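Acetylcholine-binding protein (Bulinus truncatus, PDB 2BJ0) probably binds acetylcholine as a soluble pentamer whose subunits resemble the ligand-binding domain of nicotinic acetylcholine receptors. Local coordinates at residues Leu25-Val37 with Val46-Val58. Sequence-based numbering, arbitrary orientation.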
ATOM      1  N   LEU A  25      27.696  15.234  -7.298  1.00 38.91           N
ATOM      2  CA  LEU A  25      27.756  14.392  -6.110  1.00 36.43           C
ATOM      3  C   LEU A  25      28.228  13.013  -6.539  1.00 35.43           C
ATOM      4  O   LEU A  25      27.668  12.425  -7.455  1.00 34.52           O
ATOM      5  CB  LEU A  25      26.379  14.299  -5.434  1.00 36.22           C
ATOM      6  CG  LEU A  25      26.259  13.393  -4.217  1.00 33.68           C
ATOM      7  CD1 LEU A  25      26.865  14.079  -3.023  1.00 35.37           C
ATOM      8  CD2 LEU A  25      24.813  13.059  -3.940  1.00 33.44           C
ATOM      9  N   ASN A  26      29.276  12.511  -5.893  1.00 34.80           N
ATOM     10  CA  ASN A  26      29.773  11.167  -6.172  1.00 34.64           C
ATOM     11  C   ASN A  26      28.988  10.145  -5.384  1.00 33.41           C
ATOM     12  O   ASN A  26      28.983  10.154  -4.162  1.00 34.46           O
ATOM     13  CB  ASN A  26      31.229  11.014  -5.755  1.00 35.25           C
ATOM     14  CG  ASN A  26      32.193  11.619  -6.733  1.00 40.33           C
ATOM     15  OD1 ASN A  26      33.385  11.732  -6.423  1.00 47.62           O
ATOM     16  ND2 ASN A  26      31.710  12.013  -7.924  1.00 41.01           N
ATOM     17  N   VAL A  27      28.360   9.218  -6.067  1.00 31.68           N
ATOM     18  CA  VAL A  27      27.649   8.206  -5.341  1.00 30.43           C
ATOM     19  C   VAL A  27      28.247   6.871  -5.693  1.00 30.01           C
ATOM     20  O   VAL A  27      28.262   6.495  -6.851  1.00 31.08           O
ATOM     21  CB  VAL A  27      26.139   8.250  -5.685  1.00 29.72           C
ATOM     22  CG1 VAL A  27      25.389   7.128  -4.970  1.00 29.01           C
ATOM     23  CG2 VAL A  27      25.574   9.601  -5.320  1.00 28.61           C
ATOM     24  N   SER A  28      28.747   6.151  -4.696  1.00 30.07           N
ATOM     25  CA  SER A  28      29.333   4.849  -4.943  1.00 30.17           C
ATOM     26  C   SER A  28      28.320   3.754  -4.717  1.00 29.55           C
ATOM     27  O   SER A  28      27.653   3.760  -3.686  1.00 29.80           O
ATOM     28  CB  SER A  28      30.490   4.622  -3.985  1.00 30.44           C
ATOM     29  OG  SER A  28      31.320   5.767  -3.983  1.00 34.38           O
ATOM     30  N   LEU A  29      28.246   2.806  -5.650  1.00 27.94           N
ATOM     31  CA  LEU A  29      27.362   1.631  -5.548  1.00 27.21           C
ATOM     32  C   LEU A  29      28.151   0.355  -5.627  1.00 27.55           C
ATOM     33  O   LEU A  29      29.045   0.218  -6.475  1.00 26.27           O
ATOM     34  CB  LEU A  29      26.373   1.589  -6.712  1.00 27.15           C
ATOM     35  CG  LEU A  29      25.388   2.735  -6.839  1.00 26.63           C
ATOM     36  CD1 LEU A  29      24.426   2.496  -8.015  1.00 25.82           C
ATOM     37  CD2 LEU A  29      24.656   2.887  -5.504  1.00 29.22           C
ATOM     38  N   ASN A  30      27.828  -0.562  -4.729  1.00 27.09           N
ATOM     39  CA  ASN A  30      28.255  -1.954  -4.774  1.00 27.04           C
ATOM     40  C   ASN A  30      26.983  -2.770  -4.594  1.00 27.13           C
ATOM     41  O   ASN A  30      25.984  -2.221  -4.145  1.00 26.94           O
ATOM     42  CB  ASN A  30      29.277  -2.259  -3.676  1.00 26.68           C
ATOM     43  CG  ASN A  30      30.709  -1.862  -4.083  1.00 30.33           C
ATOM     44  OD1 ASN A  30      31.386  -1.141  -3.363  1.00 31.70           O
ATOM     45  ND2 ASN A  30      31.144  -2.308  -5.267  1.00 29.72           N
ATOM     46  N   PHE A  31      27.011  -4.051  -4.946  1.00 26.73           N
ATOM     47  CA  PHE A  31      25.821  -4.874  -4.917  1.00 27.51           C
ATOM     48  C   PHE A  31      26.147  -6.221  -4.348  1.00 27.90           C
ATOM     49  O   PHE A  31      27.273  -6.702  -4.462  1.00 28.64           O
ATOM     50  CB  PHE A  31      25.212  -5.043  -6.327  1.00 26.39           C
ATOM     51  CG  PHE A  31      24.772  -3.764  -6.958  1.00 26.53           C
ATOM     52  CD1 PHE A  31      23.493  -3.259  -6.722  1.00 23.90           C
ATOM     53  CD2 PHE A  31      25.615  -3.070  -7.811  1.00 24.14           C
ATOM     54  CE1 PHE A  31      23.071  -2.085  -7.291  1.00 26.33           C
ATOM     55  CE2 PHE A  31      25.195  -1.896  -8.394  1.00 28.07           C
ATOM     56  CZ  PHE A  31      23.908  -1.392  -8.138  1.00 28.42           C
ATOM     57  N   LYS A  32      25.147  -6.835  -3.740  1.00 27.25           N
ATOM     58  CA  LYS A  32      25.234  -8.202  -3.299  1.00 27.17           C
ATOM     59  C   LYS A  32      24.034  -8.939  -3.882  1.00 27.11           C
ATOM     60  O   LYS A  32      22.880  -8.658  -3.502  1.00 26.54           O
ATOM     61  CB  LYS A  32      25.197  -8.290  -1.763  1.00 27.42           C
ATOM     62  CG  LYS A  32      26.351  -7.573  -1.040  1.00 28.96           C
ATOM     63  CD  LYS A  32      27.603  -8.440  -1.093  1.00 31.70           C
ATOM     64  CE  LYS A  32      28.822  -7.594  -0.960  1.00 35.16           C
ATOM     65  NZ  LYS A  32      30.060  -8.418  -1.056  1.00 35.58           N
ATOM     66  N   LEU A  33      24.291  -9.883  -4.787  1.00 26.33           N
ATOM     67  CA  LEU A  33      23.242 -10.743  -5.283  1.00 26.69           C
ATOM     68  C   LEU A  33      23.076 -11.868  -4.272  1.00 26.70           C
ATOM     69  O   LEU A  33      23.974 -12.672  -4.114  1.00 26.87           O
ATOM     70  CB  LEU A  33      23.528 -11.254  -6.712  1.00 26.50           C
ATOM     71  CG  LEU A  33      22.493 -12.180  -7.372  1.00 28.42           C
ATOM     72  CD1 LEU A  33      21.142 -11.471  -7.519  1.00 27.93           C
ATOM     73  CD2 LEU A  33      22.946 -12.668  -8.746  1.00 28.13           C
ATOM     74  N   MET A  34      21.932 -11.873  -3.571  1.00 25.33           N
ATOM     75  CA  MET A  34      21.687 -12.782  -2.443  1.00 24.27           C
ATOM     76  C   MET A  34      21.026 -14.100  -2.823  1.00 24.02           C
ATOM     77  O   MET A  34      21.306 -15.149  -2.224  1.00 23.30           O
ATOM     78  CB  MET A  34      20.820 -12.083  -1.388  1.00 24.23           C
ATOM     79  CG  MET A  34      21.374 -10.750  -0.908  1.00 25.71           C
ATOM     80  SD  MET A  34      22.948 -10.906  -0.044  1.00 29.77           S
ATOM     81  CE  MET A  34      22.443 -11.799   1.427  1.00 27.24           C
ATOM     82  N   ASN A  35      20.122 -14.030  -3.789  1.00 24.16           N
ATOM     83  CA  ASN A  35      19.337 -15.163  -4.147  1.00 24.23           C
ATOM     84  C   ASN A  35      18.659 -14.897  -5.518  1.00 24.52           C
ATOM     85  O   ASN A  35      18.432 -13.754  -5.881  1.00 24.66           O
ATOM     86  CB  ASN A  35      18.272 -15.399  -3.089  1.00 24.94           C
ATOM     87  CG  ASN A  35      17.709 -16.793  -3.058  1.00 26.78           C
ATOM     88  OD1 ASN A  35      18.002 -17.613  -3.927  1.00 27.23           O
ATOM     89  ND2 ASN A  35      16.901 -17.088  -2.042  1.00 29.64           N
ATOM     90  N   ILE A  36      18.361 -15.935  -6.231  1.00 25.01           N
ATOM     91  CA  ILE A  36      17.567 -15.871  -7.460  1.00 25.18           C
ATOM     92  C   ILE A  36      16.330 -16.596  -7.025  1.00 25.80           C
ATOM     93  O   ILE A  36      16.377 -17.804  -6.825  1.00 26.70           O
ATOM     94  CB  ILE A  36      18.222 -16.540  -8.647  1.00 24.98           C
ATOM     95  CG1 ILE A  36      19.430 -15.729  -9.145  1.00 26.13           C
ATOM     96  CG2 ILE A  36      17.211 -16.726  -9.763  1.00 26.85           C
ATOM     97  CD1 ILE A  36      20.148 -16.379 -10.306  1.00 27.82           C
ATOM     98  N   VAL A  37      15.207 -15.883  -6.847  1.00 26.09           N
ATOM     99  CA  VAL A  37      13.977 -16.513  -6.272  1.00 26.00           C
ATOM    100  C   VAL A  37      12.920 -17.003  -7.271  1.00 27.75           C
ATOM    101  O   VAL A  37      12.043 -17.791  -6.898  1.00 27.62           O
ATOM    102  CB  VAL A  37      13.376 -15.603  -5.186  1.00 25.22           C
ATOM    103  CG1 VAL A  37      14.310 -15.530  -3.994  1.00 24.54           C
ATOM    104  CG2 VAL A  37      13.104 -14.215  -5.729  1.00 24.56           C
ATOM    105  N   VAL A  46      12.952 -13.237 -14.393  1.00 24.12           N
ATOM    106  CA  VAL A  46      13.848 -13.584 -13.270  1.00 23.89           C
ATOM    107  C   VAL A  46      13.605 -12.606 -12.147  1.00 25.10           C
ATOM    108  O   VAL A  46      13.397 -11.419 -12.413  1.00 26.41           O
ATOM    109  CB  VAL A  46      15.342 -13.486 -13.707  1.00 22.86           C
ATOM    110  CG1 VAL A  46      16.267 -13.608 -12.513  1.00 22.90           C
ATOM    111  CG2 VAL A  46      15.641 -14.610 -14.713  1.00 23.00           C
ATOM    112  N   GLU A  47      13.574 -13.107 -10.912  1.00 25.19           N
ATOM    113  CA  GLU A  47      13.439 -12.278  -9.710  1.00 25.26           C
ATOM    114  C   GLU A  47      14.622 -12.637  -8.846  1.00 22.92           C
ATOM    115  O   GLU A  47      14.902 -13.802  -8.620  1.00 22.05           O
ATOM    116  CB  GLU A  47      12.159 -12.599  -8.890  1.00 24.84           C
ATOM    117  CG  GLU A  47      10.827 -12.185  -9.470  1.00 27.32           C
ATOM    118  CD  GLU A  47       9.714 -12.129  -8.404  1.00 29.80           C
ATOM    119  OE1 GLU A  47       9.843 -12.759  -7.323  1.00 32.55           O
ATOM    120  OE2 GLU A  47       8.703 -11.429  -8.638  1.00 35.81           O
ATOM    121  N   VAL A  48      15.309 -11.615  -8.366  1.00 23.44           N
ATOM    122  CA  VAL A  48      16.473 -11.776  -7.526  1.00 23.38           C
ATOM    123  C   VAL A  48      16.235 -11.035  -6.219  1.00 23.43           C
ATOM    124  O   VAL A  48      15.421 -10.126  -6.163  1.00 22.65           O
ATOM    125  CB  VAL A  48      17.763 -11.180  -8.209  1.00 23.51           C
ATOM    126  CG1 VAL A  48      18.064 -11.878  -9.518  1.00 24.16           C
ATOM    127  CG2 VAL A  48      17.638  -9.693  -8.414  1.00 24.43           C
ATOM    128  N   VAL A  49      16.940 -11.447  -5.165  1.00 23.66           N
ATOM    129  CA  VAL A  49      17.163 -10.575  -4.010  1.00 22.95           C
ATOM    130  C   VAL A  49      18.542  -9.927  -4.118  1.00 23.68           C
ATOM    131  O   VAL A  49      19.557 -10.610  -4.294  1.00 23.38           O
ATOM    132  CB  VAL A  49      17.014 -11.331  -2.701  1.00 24.07           C
ATOM    133  CG1 VAL A  49      17.308 -10.413  -1.493  1.00 25.47           C
ATOM    134  CG2 VAL A  49      15.600 -11.888  -2.599  1.00 20.61           C
ATOM    135  N   LEU A  50      18.558  -8.609  -3.970  1.00 24.86           N
ATOM    136  CA  LEU A  50      19.734  -7.794  -4.232  1.00 24.83           C
ATOM    137  C   LEU A  50      19.867  -6.751  -3.122  1.00 25.54           C
ATOM    138  O   LEU A  50      18.901  -6.019  -2.827  1.00 25.88           O
ATOM    139  CB  LEU A  50      19.543  -7.108  -5.590  1.00 25.53           C
ATOM    140  CG  LEU A  50      20.640  -6.204  -6.170  1.00 24.09           C
ATOM    141  CD1 LEU A  50      21.866  -7.034  -6.636  1.00 24.32           C
ATOM    142  CD2 LEU A  50      20.105  -5.351  -7.319  1.00 23.30           C
ATOM    143  N   TRP A  51      21.033  -6.690  -2.470  1.00 24.63           N
ATOM    144  CA  TRP A  51      21.367  -5.513  -1.672  1.00 24.57           C
ATOM    145  C   TRP A  51      22.117  -4.535  -2.544  1.00 25.62           C
ATOM    146  O   TRP A  51      23.030  -4.943  -3.256  1.00 25.62           O
ATOM    147  CB  TRP A  51      22.278  -5.875  -0.504  1.00 24.28           C
ATOM    148  CG  TRP A  51      21.759  -6.892   0.441  1.00 23.70           C
ATOM    149  CD1 TRP A  51      20.509  -7.506   0.440  1.00 24.24           C
ATOM    150  CD2 TRP A  51      22.457  -7.416   1.572  1.00 23.72           C
ATOM    151  NE1 TRP A  51      20.413  -8.365   1.515  1.00 23.87           N
ATOM    152  CE2 TRP A  51      21.585  -8.330   2.225  1.00 24.05           C
ATOM    153  CE3 TRP A  51      23.742  -7.211   2.110  1.00 25.77           C
ATOM    154  CZ2 TRP A  51      21.963  -9.038   3.364  1.00 22.98           C
ATOM    155  CZ3 TRP A  51      24.109  -7.920   3.265  1.00 25.61           C
ATOM    156  CH2 TRP A  51      23.218  -8.809   3.871  1.00 26.45           C
ATOM    157  N   THR A  52      21.714  -3.266  -2.492  1.00 25.91           N
ATOM    158  CA  THR A  52      22.380  -2.150  -3.145  1.00 26.31           C
ATOM    159  C   THR A  52      23.066  -1.402  -2.040  1.00 27.31           C
ATOM    160  O   THR A  52      22.410  -0.989  -1.106  1.00 27.47           O
ATOM    161  CB  THR A  52      21.366  -1.195  -3.821  1.00 25.91           C
ATOM    162  OG1 THR A  52      20.850  -1.815  -5.000  1.00 26.31           O
ATOM    163  CG2 THR A  52      22.076   0.062  -4.405  1.00 25.89           C
ATOM    164  N   GLN A  53      24.384  -1.242  -2.124  1.00 26.38           N
ATOM    165  CA  GLN A  53      25.106  -0.546  -1.081  1.00 28.03           C
ATOM    166  C   GLN A  53      25.496   0.795  -1.624  1.00 27.94           C
ATOM    167  O   GLN A  53      26.429   0.876  -2.411  1.00 26.66           O
ATOM    168  CB  GLN A  53      26.359  -1.334  -0.652  1.00 27.75           C
ATOM    169  CG  GLN A  53      26.112  -2.811  -0.387  1.00 29.57           C
ATOM    170  CD  GLN A  53      27.360  -3.601   0.024  1.00 31.70           C
ATOM    171  OE1 GLN A  53      27.235  -4.647   0.644  1.00 36.81           O
ATOM    172  NE2 GLN A  53      28.552  -3.101  -0.319  1.00 36.29           N
ATOM    173  N   ALA A  54      24.768   1.842  -1.235  1.00 27.53           N
ATOM    174  CA  ALA A  54      24.986   3.163  -1.787  1.00 28.03           C
ATOM    175  C   ALA A  54      25.634   4.080  -0.760  1.00 28.88           C
ATOM    176  O   ALA A  54      25.157   4.175   0.377  1.00 28.72           O
ATOM    177  CB  ALA A  54      23.664   3.775  -2.257  1.00 27.25           C
ATOM    178  N   SER A  55      26.705   4.774  -1.146  1.00 28.95           N
ATOM    179  CA  SER A  55      27.240   5.786  -0.251  1.00 29.17           C
ATOM    180  C   SER A  55      27.561   7.097  -0.921  1.00 28.62           C
ATOM    181  O   SER A  55      27.864   7.151  -2.119  1.00 28.58           O
ATOM    182  CB  SER A  55      28.401   5.270   0.601  1.00 30.56           C
ATOM    183  OG  SER A  55      29.285   4.481  -0.149  1.00 34.43           O
ATOM    184  N   TRP A  56      27.440   8.169  -0.146  1.00 27.70           N
ATOM    185  CA  TRP A  56      27.782   9.493  -0.632  1.00 27.45           C
ATOM    186  C   TRP A  56      28.138  10.319   0.581  1.00 28.11           C
ATOM    187  O   TRP A  56      27.927   9.876   1.684  1.00 27.73           O
ATOM    188  CB  TRP A  56      26.648  10.107  -1.468  1.00 26.52           C
ATOM    189  CG  TRP A  56      25.428  10.402  -0.680  1.00 25.30           C
ATOM    190  CD1 TRP A  56      25.056  11.609  -0.165  1.00 26.08           C
ATOM    191  CD2 TRP A  56      24.447   9.463  -0.255  1.00 23.77           C
ATOM    192  NE1 TRP A  56      23.879  11.484   0.539  1.00 23.23           N
ATOM    193  CE2 TRP A  56      23.473  10.174   0.486  1.00 24.89           C
ATOM    194  CE3 TRP A  56      24.267   8.085  -0.443  1.00 24.78           C
ATOM    195  CZ2 TRP A  56      22.362   9.550   1.054  1.00 23.77           C
ATOM    196  CZ3 TRP A  56      23.133   7.473   0.120  1.00 24.52           C
ATOM    197  CH2 TRP A  56      22.215   8.209   0.857  1.00 24.71           C
ATOM    198  N   LYS A  57      28.710  11.500   0.382  1.00 29.34           N
ATOM    199  CA  LYS A  57      29.166  12.316   1.505  1.00 30.03           C
ATOM    200  C   LYS A  57      28.639  13.733   1.396  1.00 30.16           C
ATOM    201  O   LYS A  57      28.609  14.318   0.310  1.00 30.36           O
ATOM    202  CB  LYS A  57      30.691  12.327   1.529  1.00 31.51           C
ATOM    203  CG  LYS A  57      31.336  13.008   2.715  1.00 33.34           C
ATOM    204  CD  LYS A  57      32.859  13.047   2.505  1.00 37.20           C
ATOM    205  CE  LYS A  57      33.558  13.469   3.777  1.00 39.13           C
ATOM    206  NZ  LYS A  57      34.988  13.102   3.668  1.00 41.15           N
ATOM    207  N   VAL A  58      28.158  14.258   2.516  1.00 30.21           N
ATOM    208  CA  VAL A  58      27.700  15.641   2.602  1.00 30.57           C
ATOM    209  C   VAL A  58      28.440  16.281   3.776  1.00 30.99           C
ATOM    210  O   VAL A  58      28.101  16.023   4.937  1.00 31.28           O
ATOM    211  CB  VAL A  58      26.150  15.747   2.808  1.00 31.25           C
ATOM    212  CG1 VAL A  58      25.689  17.212   2.752  1.00 30.20           C
ATOM    213  CG2 VAL A  58      25.403  14.911   1.780  1.00 30.93           C
TER
HETATM  214  O   HOH W   1      29.960  11.778  -2.246  1.00 27.04           O
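Met34 folds over one face of the Trp51 indole. Its first torsion (chi1 -54°) brings CG to the ring, and bends at the next two bonds carry SD and CE on over it. CG makes a CH-pi contact. Met34 SD makes a Met-aromatic contact, 3.8 Å from the centroid of the Trp51 five-membered ring. Met34 CE reaches the six-membered part, 3.4 Å from Trp51 CZ2.

Segments 25-37 and 46-58 belong to strands 25-40 and 45-57 of an antiparallel hairpin. Regular backbone pairing runs from Ser28 with Ser55 to Leu33 with Leu50. A classic beta bulge then sets Met34 and Asn35 against Val49: Met34 N donates to Val49 O, and Val49 N donates to Asn35 O. Pairing resumes at Ile36 with Val48.

The face with Leu29, Phe31, Leu33 and Ile36 is packed tightly. Leu33 CD1 presses on Val48 CB at 3.5 Å, closer than usual for two carbons. Leu29 CD2 meets Ala54 CB at 3.5 Å. Thr52 OG1 lies at the edge of the Phe31 ring, near its plane, 3.2 Å from Phe31 CE1.

The outer side of the Asn26 and Lys57 end is looser. Both side chains extend into solvent. A water joins the backbones here, donating to Asn26 O (2.7 Å) and accepting from Lys57 N (2.9 Å).

On the other face, Lys32 CG passes 3.5 Å from Gln53 OE1. Lys32 NZ forms salt bridges with Glu156 and Glu163, Gln53 NE2 hydrogen-bonds to Glu156 OE2, and Trp51 meets Trp142 of a neighbouring subunit edge-to-face. The hairpin lies centrally in the immunoglobulin-like beta sandwich, between strand 149-153, parallel to strand 25-40, and strand 109-121, antiparallel to strand 45-57, while strand 190-202 of the second sheet packs on Leu29, Phe31 and Ile36.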